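Side-chain contact in putative uncharacterized protein (Bacteroides vulgatus, PDB 4F7A), which probably binds mucin O-glycans at the outer membrane as a SusD-like, nutrient-binding lipoprotein: residues Phe49-His54 with Gly59-Phe64. Residues are numbered along the deposited sequence; the frame is centred on the assembly and turned at random.
Sequences FQNLNH and GYFHDF
The D63 carboxylate is gripped on both oxygens. A water donates to D63 OD2, its oxygen 2.9 Å away, and also to N51 OD1, at 2.8 Å from the same oxygen. With no direct hydrogen bond between 49-54 and 59-64, this water joins them. D63 OD1 accepts the N-H of A65, two residues on, an Asx-turn bond, with F64 N a weak second donor. The other end of the N51 amide is fixed as well: ND2 donates to D55 OD2, and it lies obliquely by the F61 ring, 4.4 Å from F61 CD2. Beside the water bridge, L52 and D63 cross at a slant, L52 CD2 coming 4.0 Å from D63 OD2. In L52, chi1 (-70°) sets CG beside the backbone N, and chi2 (166°) then places CD2 near D63. The CB of H62 points away from 49-54; H62 ND1 bonds D63 O at 2.8 Å, nearly straight at 169°, and NE2 is hydrogen-bonded to T73 OG1. Thus the buried end of helix 44-51 packs on strand 61-62, with helix 54-57 between them in sequence, and the strand forms a small antiparallel pair with 262-263 in this largely helical, TPR-like SusD fold.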
loop_
_atom_site.group_PDB
_atom_site.type_symbol
_atom_site.label_atom_id
_atom_site.label_comp_id
_atom_site.label_asym_id
_atom_site.label_seq_id
_atom_site.Cartn_x
_atom_site.Cartn_y
_atom_site.Cartn_z
ATOM N N PHE A 49 -1.744 -7.356 -11.022
ATOM C CA PHE A 49 -2.199 -6.084 -10.416
ATOM C C PHE A 49 -1.160 -5.583 -9.417
ATOM O O PHE A 49 -0.648 -4.463 -9.521
ATOM C CB PHE A 49 -3.560 -6.319 -9.709
ATOM C CG PHE A 49 -4.304 -5.050 -9.291
ATOM C CD1 PHE A 49 -3.921 -4.315 -8.191
ATOM C CD2 PHE A 49 -5.444 -4.648 -9.969
ATOM C CE1 PHE A 49 -4.637 -3.171 -7.814
ATOM C CE2 PHE A 49 -6.161 -3.535 -9.590
ATOM C CZ PHE A 49 -5.751 -2.786 -8.526
ATOM N N GLN A 50 -0.791 -6.464 -8.498
ATOM C CA GLN A 50 0.055 -6.088 -7.393
ATOM C C GLN A 50 1.214 -7.026 -7.055
ATOM O O GLN A 50 2.288 -6.548 -6.670
ATOM C CB GLN A 50 -0.879 -5.901 -6.192
ATOM C CG GLN A 50 -0.290 -5.944 -4.866
ATOM C CD GLN A 50 -1.161 -5.275 -3.799
ATOM O OE1 GLN A 50 -2.339 -4.901 -4.015
ATOM N NE2 GLN A 50 -0.583 -5.150 -2.642
ATOM N N ASN A 51 1.015 -8.342 -7.114
ATOM C CA ASN A 51 2.011 -9.237 -6.522
ATOM C C ASN A 51 3.343 -9.234 -7.253
ATOM O O ASN A 51 4.408 -9.251 -6.613
ATOM C CB ASN A 51 1.498 -10.672 -6.387
ATOM C CG ASN A 51 2.324 -11.491 -5.420
ATOM O OD1 ASN A 51 2.822 -12.553 -5.784
ATOM N ND2 ASN A 51 2.483 -10.995 -4.158
ATOM N N LEU A 52 3.297 -9.178 -8.581
ATOM C CA LEU A 52 4.529 -9.130 -9.369
ATOM C C LEU A 52 5.084 -7.712 -9.603
ATOM O O LEU A 52 6.086 -7.538 -10.312
ATOM C CB LEU A 52 4.350 -9.845 -10.688
ATOM C CG LEU A 52 4.214 -11.360 -10.637
ATOM C CD1 LEU A 52 3.696 -11.862 -11.981
ATOM C CD2 LEU A 52 5.545 -12.057 -10.274
ATOM N N ASN A 53 4.437 -6.708 -9.018
ATOM C CA ASN A 53 4.927 -5.339 -9.040
ATOM C C ASN A 53 5.186 -4.842 -7.602
ATOM O O ASN A 53 6.225 -5.113 -7.008
ATOM C CB ASN A 53 3.909 -4.456 -9.775
ATOM C CG ASN A 53 3.734 -4.857 -11.201
ATOM O OD1 ASN A 53 4.609 -4.604 -12.036
ATOM N ND2 ASN A 53 2.610 -5.464 -11.504
ATOM N N HIS A 54 4.202 -4.183 -7.023
ATOM C CA HIS A 54 4.364 -3.508 -5.739
ATOM C C HIS A 54 4.854 -4.422 -4.627
ATOM O O HIS A 54 5.640 -4.005 -3.804
ATOM C CB HIS A 54 3.035 -2.893 -5.301
ATOM C CG HIS A 54 2.348 -2.129 -6.385
ATOM N ND1 HIS A 54 1.874 -2.732 -7.532
ATOM C CD2 HIS A 54 1.995 -0.824 -6.471
ATOM C CE1 HIS A 54 1.291 -1.821 -8.295
ATOM N NE2 HIS A 54 1.357 -0.654 -7.676
ATOM N N GLY A 59 9.861 -4.916 -1.231
ATOM C CA GLY A 59 10.781 -5.782 -0.515
ATOM C C GLY A 59 10.138 -6.912 0.266
ATOM O O GLY A 59 10.859 -7.746 0.826
ATOM N N TYR A 60 8.803 -6.982 0.282
ATOM C CA TYR A 60 8.102 -7.995 1.070
ATOM C C TYR A 60 8.216 -9.401 0.481
ATOM O O TYR A 60 8.455 -10.370 1.212
ATOM C CB TYR A 60 6.596 -7.724 1.167
ATOM C CG TYR A 60 6.142 -6.586 2.034
ATOM C CD1 TYR A 60 6.963 -6.010 3.014
ATOM C CD2 TYR A 60 4.854 -6.102 1.901
ATOM C CE1 TYR A 60 6.485 -4.961 3.821
ATOM C CE2 TYR A 60 4.385 -5.060 2.682
ATOM C CZ TYR A 60 5.201 -4.491 3.639
ATOM O OH TYR A 60 4.662 -3.492 4.412
ATOM N N PHE A 61 7.958 -9.511 -0.818
ATOM C CA PHE A 61 7.726 -10.815 -1.465
ATOM C C PHE A 61 8.527 -11.002 -2.738
ATOM O O PHE A 61 8.985 -10.042 -3.368
ATOM C CB PHE A 61 6.235 -11.031 -1.783
ATOM C CG PHE A 61 5.352 -11.080 -0.570
ATOM C CD1 PHE A 61 5.431 -12.147 0.317
ATOM C CD2 PHE A 61 4.423 -10.073 -0.323
ATOM C CE1 PHE A 61 4.625 -12.195 1.445
ATOM C CE2 PHE A 61 3.597 -10.126 0.820
ATOM C CZ PHE A 61 3.724 -11.191 1.701
ATOM N N HIS A 62 8.707 -12.265 -3.115
ATOM C CA HIS A 62 9.338 -12.599 -4.397
ATOM C C HIS A 62 8.843 -13.956 -4.850
ATOM O O HIS A 62 8.509 -14.811 -4.034
ATOM C CB HIS A 62 10.867 -12.580 -4.281
ATOM C CG HIS A 62 11.569 -12.296 -5.572
ATOM N ND1 HIS A 62 11.605 -13.203 -6.609
ATOM C CD2 HIS A 62 12.258 -11.209 -5.998
ATOM C CE1 HIS A 62 12.292 -12.690 -7.619
ATOM N NE2 HIS A 62 12.696 -11.476 -7.274
ATOM N N ASP A 63 8.713 -14.117 -6.159
ATOM C CA ASP A 63 8.378 -15.389 -6.754
ATOM C C ASP A 63 9.613 -16.293 -6.745
ATOM O O ASP A 63 10.714 -15.819 -6.486
ATOM C CB ASP A 63 7.828 -15.143 -8.169
ATOM C CG ASP A 63 6.809 -16.193 -8.596
ATOM O OD1 ASP A 63 7.165 -17.381 -8.554
ATOM O OD2 ASP A 63 5.666 -15.835 -8.963
ATOM N N PHE A 64 9.437 -17.590 -6.985
ATOM C CA PHE A 64 10.577 -18.507 -7.119
ATOM C C PHE A 64 10.881 -18.839 -8.582
ATOM O O PHE A 64 11.934 -19.424 -8.884
ATOM C CB PHE A 64 10.331 -19.824 -6.356
ATOM C CG PHE A 64 9.396 -20.769 -7.066
ATOM C CD1 PHE A 64 8.041 -20.522 -7.119
ATOM C CD2 PHE A 64 9.886 -21.903 -7.704
ATOM C CE1 PHE A 64 7.178 -21.390 -7.801
ATOM C CE2 PHE A 64 9.026 -22.778 -8.379
ATOM C CZ PHE A 64 7.674 -22.510 -8.430
HETATM O O HOH W 1 3.559 -14.114 -8.016
#